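Local coordinates for hypothetical protein TM0723 (Thermotoga maritima, PDB 1VMJ) that is of unknown function, belongs to the YjbQ/UPF0047 family, and has been put forward as a putative thiamin phosphate synthase, at residues 26-30 with 79-85; 51-55 with 111-115; 59-65 with 130-136. All coordinates share one frame; numbering follows the deposited sequence. Where two conformers were deposited one is given.

Interaction 1 (26-30 with 79-85); sequences RRREF and LEKLAPE
Arg-27 meets Glu-85 face to face, and the pair illustrates how charge alone can join two groups when no N-H is aimed at an acceptor. With chi1 at -173° the CG of Arg-27 stands anti to the backbone N, and the chain runs straight out to NE, which brings the guanidinium against the carboxylate with the two planes only 8° apart. Glu-85 OE2 sits 3.4 Å from Arg-27 CZ, over the centre of the guanidinium. Arg-27 NH1 and NH2 serve other acids, Asp-99 and Asp-102 respectively, while Glu-85 OE2 also bonds Tyr-88.

Arg-28 approaches the same carboxylate differently. A bend at chi3 (-77°) turns its guanidinium almost perpendicular to the carboxylate of Glu-85, and Arg-28 NH1 gives a straight bond of 2.9 Å to Glu-85 OE1; the oxygen lies in the guanidinium plane but is itself met from above the carboxylate. Glu-80 stacks over a face of Arg-28: Arg-28 NH2 and Glu-80 OE2 make a long salt bridge of 3.9 Å, by charge alone, since OE2 lies well out of the guanidinium plane. A water accepts from Arg-28 NH2 and donates to Glu-80 OE1 and Glu-85 OE1. The backbone N of Glu-85 bonds Glu-80 OE2 at 2.9 Å, tying the segment after helix 69-82 to its last turn. Lys-106 also pairs with Glu-80.

Next along the strand, Phe-30 brings its ring edge to Leu-79, Phe-30 CZ lying 4.3 Å from Leu-79 CD1.

An alanine in place of Glu-85 would probably leave Arg-28 NH1 without its straight bond and the Arg-27 guanidinium without the carboxylate over its face. One carboxylate thus serves two arginines, with Glu-80, Glu-76, Asp-99 and Asp-102 sharing in the balance.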
loop_
_atom_site.group_PDB
_atom_site.type_symbol
_atom_site.label_atom_id
_atom_site.label_comp_id
_atom_site.label_asym_id
_atom_site.label_seq_id
_atom_site.Cartn_x
_atom_site.Cartn_y
_atom_site.Cartn_z
ATOM N N ARG A 26 -4.759 -24.913 3.862
ATOM C CA ARG A 26 -3.582 -25.043 3.015
ATOM C C ARG A 26 -2.633 -23.866 3.206
ATOM O O ARG A 26 -2.933 -22.885 3.869
ATOM C CB ARG A 26 -4.017 -25.129 1.557
ATOM C CG ARG A 26 -5.100 -26.198 1.304
ATOM C CD ARG A 26 -5.423 -26.398 -0.175
ATOM N NE ARG A 26 -6.278 -27.572 -0.405
ATOM C CZ ARG A 26 -7.612 -27.601 -0.295
ATOM N NH1 ARG A 26 -8.297 -26.516 0.055
ATOM N NH2 ARG A 26 -8.273 -28.731 -0.534
ATOM N N ARG A 27 -1.475 -23.964 2.585
ATOM C CA ARG A 27 -0.438 -22.948 2.715
ATOM C C ARG A 27 -0.891 -21.564 2.233
ATOM O O ARG A 27 -0.578 -20.542 2.867
ATOM C CB ARG A 27 0.803 -23.374 1.913
ATOM C CG ARG A 27 2.011 -22.491 2.106
ATOM C CD ARG A 27 3.121 -22.945 1.208
ATOM N NE ARG A 27 4.263 -22.038 1.220
ATOM C CZ ARG A 27 5.357 -22.227 1.941
ATOM N NH1 ARG A 27 5.472 -23.290 2.724
ATOM N NH2 ARG A 27 6.357 -21.352 1.868
ATOM N N ARG A 28 -1.543 -21.564 1.069
ATOM C CA ARG A 28 -2.010 -20.330 0.461
ATOM C C ARG A 28 -3.520 -20.392 0.236
ATOM O O ARG A 28 -4.050 -21.429 -0.182
ATOM C CB ARG A 28 -1.304 -20.059 -0.867
ATOM C CG ARG A 28 0.213 -19.947 -0.753
ATOM C CD ARG A 28 0.858 -19.246 -1.936
ATOM N NE ARG A 28 0.954 -20.125 -3.092
ATOM C CZ ARG A 28 1.909 -21.043 -3.264
ATOM N NH1 ARG A 28 2.854 -21.213 -2.357
ATOM N NH2 ARG A 28 1.908 -21.810 -4.345
ATOM N N GLU A 29 -4.183 -19.265 0.463
ATOM C CA GLU A 29 -5.631 -19.145 0.330
ATOM C C GLU A 29 -6.040 -17.686 0.302
ATOM O O GLU A 29 -5.414 -16.885 0.969
ATOM C CB GLU A 29 -6.348 -19.853 1.493
ATOM C CG GLU A 29 -7.868 -19.899 1.292
ATOM C CD GLU A 29 -8.634 -20.675 2.360
ATOM O OE1 GLU A 29 -8.000 -21.300 3.240
ATOM O OE2 GLU A 29 -9.897 -20.655 2.283
ATOM N N PHE A 30 -7.062 -17.350 -0.490
ATOM C CA PHE A 30 -7.703 -16.043 -0.416
ATOM C C PHE A 30 -9.056 -16.224 0.255
ATOM O O PHE A 30 -9.828 -17.117 -0.135
ATOM C CB PHE A 30 -7.883 -15.435 -1.800
ATOM C CG PHE A 30 -6.593 -15.256 -2.549
ATOM C CD1 PHE A 30 -5.651 -14.335 -2.135
ATOM C CD2 PHE A 30 -6.324 -16.007 -3.692
ATOM C CE1 PHE A 30 -4.466 -14.171 -2.835
ATOM C CE2 PHE A 30 -5.133 -15.847 -4.390
ATOM C CZ PHE A 30 -4.213 -14.932 -3.967
ATOM N N LEU A 79 1.809 -14.605 -8.658
ATOM C CA LEU A 79 2.633 -14.480 -7.486
ATOM C C LEU A 79 3.695 -15.549 -7.449
ATOM O O LEU A 79 4.791 -15.314 -6.937
ATOM C CB LEU A 79 1.783 -14.550 -6.213
ATOM C CG LEU A 79 0.861 -13.356 -5.964
ATOM C CD1 LEU A 79 -0.204 -13.646 -4.897
ATOM C CD2 LEU A 79 1.711 -12.136 -5.570
ATOM N N GLU A 80 3.383 -16.737 -7.960
ATOM C CA GLU A 80 4.389 -17.784 -8.062
ATOM C C GLU A 80 5.473 -17.435 -9.080
ATOM O O GLU A 80 6.635 -17.842 -8.940
ATOM C CB GLU A 80 3.771 -19.143 -8.381
ATOM C CG GLU A 80 3.406 -19.949 -7.150
ATOM C CD GLU A 80 4.622 -20.529 -6.471
ATOM O OE1 GLU A 80 5.088 -21.620 -6.873
ATOM O OE2 GLU A 80 5.138 -19.894 -5.523
ATOM N N LYS A 81 5.109 -16.713 -10.126
ATOM C CA LYS A 81 6.069 -16.217 -11.095
ATOM C C LYS A 81 6.951 -15.139 -10.497
ATOM O O LYS A 81 8.155 -15.155 -10.679
ATOM C CB LYS A 81 5.351 -15.718 -12.341
ATOM C CG LYS A 81 6.297 -15.174 -13.398
ATOM C CD LYS A 81 5.618 -14.988 -14.753
ATOM N N LEU A 82 6.368 -14.196 -9.781
ATOM C CA LEU A 82 7.143 -13.089 -9.241
ATOM C C LEU A 82 7.967 -13.450 -8.026
ATOM O O LEU A 82 9.033 -12.858 -7.810
ATOM C CB LEU A 82 6.216 -11.950 -8.861
ATOM C CG LEU A 82 5.417 -11.267 -9.954
ATOM C CD1 LEU A 82 4.630 -10.135 -9.360
ATOM C CD2 LEU A 82 6.330 -10.796 -11.042
ATOM N N ALA A 83 7.469 -14.399 -7.223
ATOM C CA ALA A 83 8.091 -14.761 -5.950
ATOM C C ALA A 83 7.900 -16.244 -5.665
ATOM O O ALA A 83 7.126 -16.625 -4.801
ATOM C CB ALA A 83 7.482 -13.910 -4.847
ATOM N N PRO A 84 8.582 -17.099 -6.433
ATOM C CA PRO A 84 8.406 -18.534 -6.340
ATOM C C PRO A 84 8.706 -19.103 -4.967
ATOM O O PRO A 84 9.674 -18.736 -4.337
ATOM C CB PRO A 84 9.370 -19.087 -7.387
ATOM C CG PRO A 84 10.274 -18.000 -7.675
ATOM C CD PRO A 84 9.526 -16.747 -7.492
ATOM N N GLU A 85 7.843 -20.017 -4.526
ATOM C CA GLU A 85 8.039 -20.707 -3.272
ATOM C C GLU A 85 9.351 -21.473 -3.249
ATOM O O GLU A 85 10.091 -21.427 -2.261
ATOM C CB GLU A 85 6.889 -21.681 -3.054
ATOM C CG GLU A 85 6.972 -22.418 -1.738
ATOM C CD GLU A 85 5.838 -23.411 -1.545
ATOM O OE1 GLU A 85 4.796 -23.332 -2.251
ATOM O OE2 GLU A 85 5.985 -24.267 -0.644
HETATM O O HOH W 1 4.257 -23.589 -4.908
#

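Interaction 2 (51-55 with 111-115)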
loop_
_atom_site.group_PDB
_atom_site.type_symbol
_atom_site.label_atom_id
_atom_site.label_comp_id
_atom_site.label_asym_id
_atom_site.label_seq_id
_atom_site.Cartn_x
_atom_site.Cartn_y
_atom_site.Cartn_z
ATOM N N LEU A 51 -11.299 3.279 8.311
ATOM C CA LEU A 51 -11.074 1.919 8.755
ATOM C C LEU A 51 -9.744 1.436 8.184
ATOM O O LEU A 51 -9.487 1.532 6.995
ATOM C CB LEU A 51 -12.202 1.005 8.289
ATOM C CG LEU A 51 -12.075 -0.495 8.559
ATOM C CD1 LEU A 51 -13.466 -1.107 8.644
ATOM C CD2 LEU A 51 -11.255 -1.233 7.526
ATOM N N LEU A 52 -8.900 0.906 9.051
ATOM C CA LEU A 52 -7.698 0.189 8.681
ATOM C C LEU A 52 -7.953 -1.286 8.902
ATOM O O LEU A 52 -8.447 -1.688 9.930
ATOM C CB LEU A 52 -6.571 0.637 9.599
ATOM C CG LEU A 52 -5.278 -0.178 9.593
ATOM C CD1 LEU A 52 -4.551 -0.039 8.291
ATOM C CD2 LEU A 52 -4.358 0.172 10.722
ATOM N N CYS A 53 -7.553 -2.080 7.922
ATOM C CA CYS A 53 -7.541 -3.498 8.079
ATOM C C CYS A 53 -6.217 -4.029 7.557
ATOM O O CYS A 53 -5.905 -3.875 6.362
ATOM C CB CYS A 53 -8.703 -4.112 7.311
ATOM S SG CYS A 53 -8.803 -5.901 7.506
ATOM N N ASN A 54 -5.460 -4.679 8.440
ATOM C CA ASN A 54 -4.132 -5.142 8.092
ATOM C C ASN A 54 -3.839 -6.537 8.588
ATOM O O ASN A 54 -4.348 -6.963 9.604
ATOM C CB ASN A 54 -3.056 -4.156 8.549
ATOM C CG ASN A 54 -2.874 -4.117 10.064
ATOM O OD1 ASN A 54 -3.472 -3.275 10.741
ATOM N ND2 ASN A 54 -2.019 -5.006 10.614
ATOM N N ALA A 55 -2.979 -7.233 7.832
ATOM C CA ALA A 55 -2.414 -8.491 8.285
ATOM C C ALA A 55 -1.453 -8.178 9.429
ATOM O O ALA A 55 -0.588 -7.324 9.284
ATOM C CB ALA A 55 -1.706 -9.155 7.158
ATOM N N GLY A 111 0.242 -6.440 -0.670
ATOM C CA GLY A 111 0.128 -5.408 0.335
ATOM C C GLY A 111 -0.235 -5.909 1.716
ATOM O O GLY A 111 -0.893 -6.922 1.903
ATOM N N ARG A 112 0.145 -5.127 2.706
ATOM C CA ARG A 112 -0.169 -5.418 4.086
ATOM C C ARG A 112 -1.581 -5.053 4.530
ATOM O O ARG A 112 -2.148 -5.715 5.380
ATOM C CB ARG A 112 0.836 -4.664 4.972
ATOM C CG ARG A 112 0.482 -4.658 6.457
ATOM C CD ARG A 112 1.505 -3.886 7.249
ATOM N NE ARG A 112 1.212 -3.829 8.661
ATOM C CZ ARG A 112 0.517 -2.862 9.238
ATOM N NH1 ARG A 112 0.017 -1.871 8.526
ATOM N NH2 ARG A 112 0.384 -2.858 10.556
ATOM N N GLU A 113 -2.100 -3.947 3.998
ATOM C CA GLU A 113 -3.244 -3.275 4.588
ATOM C C GLU A 113 -4.130 -2.655 3.515
ATOM O O GLU A 113 -3.705 -2.443 2.377
ATOM C CB GLU A 113 -2.793 -2.212 5.599
ATOM C CG GLU A 113 -2.276 -0.954 4.922
ATOM C CD GLU A 113 -0.915 -0.355 5.374
ATOM O OE1 GLU A 113 0.010 -1.020 5.894
ATOM O OE2 GLU A 113 -0.762 0.865 5.126
ATOM N N VAL A 114 -5.372 -2.416 3.901
ATOM C CA VAL A 114 -6.248 -1.489 3.199
ATOM C C VAL A 114 -6.710 -0.447 4.192
ATOM O O VAL A 114 -6.843 -0.724 5.404
ATOM C CB VAL A 114 -7.471 -2.190 2.553
ATOM C CG1 VAL A 114 -6.971 -3.208 1.525
ATOM C CG2 VAL A 114 -8.353 -2.865 3.595
ATOM N N VAL A 115 -6.971 0.749 3.669
ATOM C CA VAL A 115 -7.619 1.794 4.422
ATOM C C VAL A 115 -8.865 2.174 3.636
ATOM O O VAL A 115 -8.794 2.420 2.430
ATOM C CB VAL A 115 -6.707 3.015 4.623
ATOM C CG1 VAL A 115 -7.444 4.100 5.391
ATOM C CG2 VAL A 115 -5.430 2.595 5.351
HETATM O O HOH W 2 -1.831 -1.897 12.577
HETATM O O HOH W 3 2.163 -6.999 8.888
#
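Arg-112 lies alongside Asn-54, both side chains pointing the same way, at the end of an antiparallel strand pair. Followed outward from CB, the arginine runs extended from CG to NE: CG passes 4.0 Å from Ala-55 O, NE gives a weak bond to a water that also lies within bonding distance of that carbonyl, and CZ stacks against the amide of Asn-54, the planes 15° apart. At the tip, Arg-112 NH2 and Asn-54 ND2 are 3.2 Å apart, but both are donors and form no bond; a second water links NH2 to Asn-54 OD1 instead. Asn-54 ND2 turns to Ala-55 O, which it meets from above the carbonyl plane. Arg-112 NH1 bonds Glu-113 OE1 at 2.8 Å within the guanidinium plane, and NE and NH1 also reach Glu-129 and the Val-115 carbonyl of the second subunit.

Ala-55 N bonds Arg-112 O at 3.0 Å. Behind this end, Cys-53 and Val-114 form a hydrogen-bonded pair, with Cys-53 CB against Val-114 CG2. On the face shared by Asn-54 and Glu-113, Leu-52 CD1 packs 4.0 Å from Val-115 CG2. This is an antiparallel pairing of the central strand 49-55 with its neighbour 113-119 in a five-stranded sheet.

Interaction 3 (59-65 with 130-136). With SO4 (sulfate ion), chain C.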
loop_
_atom_site.group_PDB
_atom_site.type_symbol
_atom_site.label_atom_id
_atom_site.label_comp_id
_atom_site.label_asym_id
_atom_site.label_seq_id
_atom_site.Cartn_x
_atom_site.Cartn_y
_atom_site.Cartn_z
ATOM N N THR A 59 3.741 -12.513 6.609
ATOM C CA THR A 59 3.636 -13.478 5.531
ATOM C C THR A 59 2.210 -13.585 4.990
ATOM O O THR A 59 1.840 -14.592 4.370
ATOM C CB THR A 59 4.068 -14.855 6.016
ATOM O OG1 THR A 59 3.357 -15.174 7.210
ATOM C CG2 THR A 59 5.549 -14.861 6.284
ATOM N N ALA A 60 1.423 -12.536 5.211
ATOM C CA ALA A 60 0.061 -12.490 4.739
ATOM C C ALA A 60 -0.335 -11.063 4.414
ATOM O O ALA A 60 0.355 -10.096 4.743
ATOM C CB ALA A 60 -0.853 -13.078 5.772
ATOM N N SER A 61 -1.447 -10.940 3.699
ATOM C CA SER A 61 -1.915 -9.661 3.158
ATOM C C SER A 61 -3.357 -9.399 3.467
ATOM O O SER A 61 -4.128 -10.325 3.651
ATOM C CB SER A 61 -1.796 -9.660 1.626
ATOM O OG SER A 61 -0.442 -9.710 1.231
ATOM N N VAL A 62 -3.721 -8.119 3.465
ATOM C CA VAL A 62 -5.109 -7.695 3.290
ATOM C C VAL A 62 -5.151 -6.764 2.075
ATOM O O VAL A 62 -4.346 -5.854 1.949
ATOM C CB VAL A 62 -5.668 -7.008 4.511
ATOM C CG1 VAL A 62 -7.051 -6.472 4.236
ATOM C CG2 VAL A 62 -5.716 -7.971 5.686
ATOM N N PHE A 63 -6.038 -7.051 1.133
ATOM C CA PHE A 63 -6.107 -6.318 -0.130
ATOM C C PHE A 63 -7.538 -6.322 -0.608
ATOM O O PHE A 63 -8.390 -7.063 -0.090
ATOM C CB PHE A 63 -5.168 -6.912 -1.188
ATOM C CG PHE A 63 -5.564 -8.314 -1.643
ATOM C CD1 PHE A 63 -5.171 -9.446 -0.945
ATOM C CD2 PHE A 63 -6.352 -8.486 -2.760
ATOM C CE1 PHE A 63 -5.583 -10.724 -1.341
ATOM C CE2 PHE A 63 -6.715 -9.745 -3.187
ATOM C CZ PHE A 63 -6.343 -10.865 -2.464
ATOM N N ILE A 64 -7.789 -5.441 -1.570
ATOM C CA ILE A 64 -9.086 -5.324 -2.212
ATOM C C ILE A 64 -8.977 -5.687 -3.683
ATOM O O ILE A 64 -8.146 -5.132 -4.413
ATOM C CB ILE A 64 -9.689 -3.919 -2.055
ATOM C CG1 ILE A 64 -10.228 -3.766 -0.622
ATOM C CG2 ILE A 64 -10.820 -3.689 -3.035
ATOM C CD1 ILE A 64 -10.480 -2.378 -0.160
ATOM N N ASN A 65 -9.834 -6.604 -4.133
ATOM C CA ASN A 65 -9.932 -6.879 -5.555
ATOM C C ASN A 65 -11.202 -7.663 -5.839
ATOM O O ASN A 65 -12.108 -7.614 -5.056
ATOM C CB ASN A 65 -8.644 -7.538 -6.089
ATOM C CG ASN A 65 -8.315 -7.045 -7.496
ATOM O OD1 ASN A 65 -9.014 -7.412 -8.447
ATOM N ND2 ASN A 65 -7.364 -6.108 -7.614
ATOM N N GLN A 130 -14.064 -5.899 -3.078
ATOM C CA GLN A 130 -14.212 -6.860 -2.000
ATOM C C GLN A 130 -12.895 -6.976 -1.261
ATOM O O GLN A 130 -11.835 -6.913 -1.867
ATOM C CB GLN A 130 -14.618 -8.221 -2.545
ATOM C CG GLN A 130 -16.005 -8.291 -3.168
ATOM C CD GLN A 130 -17.121 -8.302 -2.156
ATOM O OE1 GLN A 130 -17.306 -9.270 -1.438
ATOM N NE2 GLN A 130 -17.830 -7.198 -2.059
ATOM N N VAL A 131 -12.963 -7.152 0.051
ATOM C CA VAL A 131 -11.765 -7.211 0.880
ATOM C C VAL A 131 -11.421 -8.673 1.158
ATOM O O VAL A 131 -12.270 -9.484 1.514
ATOM C CB VAL A 131 -11.969 -6.510 2.234
ATOM C CG1 VAL A 131 -10.623 -6.385 2.962
ATOM C CG2 VAL A 131 -12.602 -5.127 2.066
ATOM N N PHE A 132 -10.138 -8.976 0.960
ATOM C CA PHE A 132 -9.572 -10.313 1.131
ATOM C C PHE A 132 -8.449 -10.367 2.128
ATOM O O PHE A 132 -7.618 -9.442 2.226
ATOM C CB PHE A 132 -9.035 -10.827 -0.213
ATOM C CG PHE A 132 -10.117 -11.142 -1.169
ATOM C CD1 PHE A 132 -10.604 -10.170 -2.045
ATOM C CD2 PHE A 132 -10.710 -12.382 -1.156
ATOM C CE1 PHE A 132 -11.654 -10.450 -2.899
ATOM C CE2 PHE A 132 -11.781 -12.650 -2.008
ATOM C CZ PHE A 132 -12.236 -11.663 -2.866
ATOM N N TYR A 133 -8.431 -11.483 2.849
ATOM C CA TYR A 133 -7.247 -11.948 3.545
ATOM C C TYR A 133 -6.517 -12.840 2.567
ATOM O O TYR A 133 -7.084 -13.801 2.039
ATOM C CB TYR A 133 -7.615 -12.751 4.806
ATOM C CG TYR A 133 -6.418 -13.255 5.572
ATOM C CD1 TYR A 133 -5.444 -12.374 6.014
ATOM C CD2 TYR A 133 -6.238 -14.620 5.818
ATOM C CE1 TYR A 133 -4.338 -12.826 6.717
ATOM C CE2 TYR A 133 -5.136 -15.084 6.537
ATOM C CZ TYR A 133 -4.187 -14.172 6.964
ATOM O OH TYR A 133 -3.090 -14.602 7.641
ATOM N N GLY A 134 -5.257 -12.506 2.311
ATOM C CA GLY A 134 -4.390 -13.285 1.461
ATOM C C GLY A 134 -3.380 -14.017 2.305
ATOM O O GLY A 134 -2.403 -13.428 2.802
ATOM N N GLU A 135 -3.618 -15.295 2.516
ATOM C CA GLU A 135 -2.720 -16.121 3.289
ATOM C C GLU A 135 -1.639 -16.711 2.394
ATOM O O GLU A 135 -1.967 -17.367 1.419
ATOM C CB GLU A 135 -3.511 -17.274 3.941
ATOM C CG GLU A 135 -2.657 -18.183 4.816
ATOM C CD GLU A 135 -2.008 -17.413 5.931
ATOM O OE1 GLU A 135 -2.671 -17.214 6.984
ATOM O OE2 GLU A 135 -0.849 -16.998 5.741
ATOM N N PHE A 136 -0.363 -16.486 2.725
ATOM C CA PHE A 136 0.737 -17.075 1.969
ATOM C C PHE A 136 1.576 -18.081 2.753
ATOM O O PHE A 136 2.469 -18.698 2.196
ATOM C CB PHE A 136 1.592 -15.966 1.345
ATOM C CG PHE A 136 0.785 -15.051 0.473
ATOM C CD1 PHE A 136 0.141 -15.560 -0.631
ATOM C CD2 PHE A 136 0.607 -13.715 0.779
ATOM C CE1 PHE A 136 -0.645 -14.752 -1.426
ATOM C CE2 PHE A 136 -0.172 -12.913 -0.018
ATOM C CZ PHE A 136 -0.801 -13.457 -1.121
HETATM S S SO4 C . 4.675 -14.267 10.835
HETATM O O1 SO4 C . 4.086 -15.111 11.857
HETATM O O2 SO4 C . 6.118 -14.403 10.790
HETATM O O3 SO4 C . 4.396 -12.847 11.125
HETATM O O4 SO4 C . 4.058 -14.640 9.594
#
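Phe-63 and Phe-132 form the apolar centre of an antiparallel strand pair, 60-65 with 130-135, within a three-stranded sheet whose other edge is strand 29-32. Their rings are nearly parallel, 19° apart, but slid so far that they barely overlap, with centroids at 5.5 Å. What covers the Phe-63 face is the CB of Phe-132, a CH-pi contact 3.8 Å from the ring centroid. Phe-63 is able to lean across because its CG stands between the backbone N and the carbonyl carbon (chi1 66°). The ring edge meets the CA of Gly-134, where a side chain would press tightly on Phe-63 CE1.

On the other face of the sheet, Val-131 is wedged between two neighbours, CG1 against Val-62 CG1 and CG2 against Ile-64 CG1, each at 3.8 Å. Val-62 and Ile-64 pack in turn on Val-114 of strand 113-119. Farther along this face Tyr-133 lays its ring by Ala-60, Tyr-133 CE1 to Ala-60 CB 3.6 Å, and stacks with Phe-22 beyond.

The backbones bond in the usual antiparallel pattern. Ser-61 and Gly-134 exchange two bonds, as do Phe-63 and Phe-132; Phe-132 N to Phe-63 O is 2.8 Å and nearly straight at 171°. At one end Asn-65 pairs with Gln-130, and the Asn-65 side chain reaches His-104 of the third subunit.

At the opposite end the contact turns polar. Phe-136 sets its ring edge against Ser-61 OG and gives only a weak backbone bond to Thr-59 O. The Tyr-133 hydroxyl donates to Glu-135 OE1, met from above the carboxylate, while Glu-135 OE2 is bridged to Lys-142. A sulfate, probably from the crystallisation liquor, is gripped also by His-57, Ile-58 and Arg-140; Thr-59 OG1 donates to the sulfate O4 at a very short 2.5 Å, a length that is doubtful.

From the N terminus, residues 26-30 start interaction 1, whose loop closes at 79-85; residues 51-55 open interaction 2 and residues 59-65 interaction 3 before that closure. Interaction 2 then closes at 111-115 and interaction 3 at 130-136, so each of the three loops crosses the other two. Interaction 1 ties helix 69-82 to strand 29-32, which lies beside strand 130-135 of interaction 3, with a probable bond of Glu-29 O to Glu-135 N, and Phe-30 packs on Phe-63. Interaction 2 lies in the five-stranded sheet, whose Cys-53 carbonyl touches Val-62 of interaction 3. Interaction 3 therefore lies between the helix and the larger sheet, contacting both; interactions 1 and 2 do not touch.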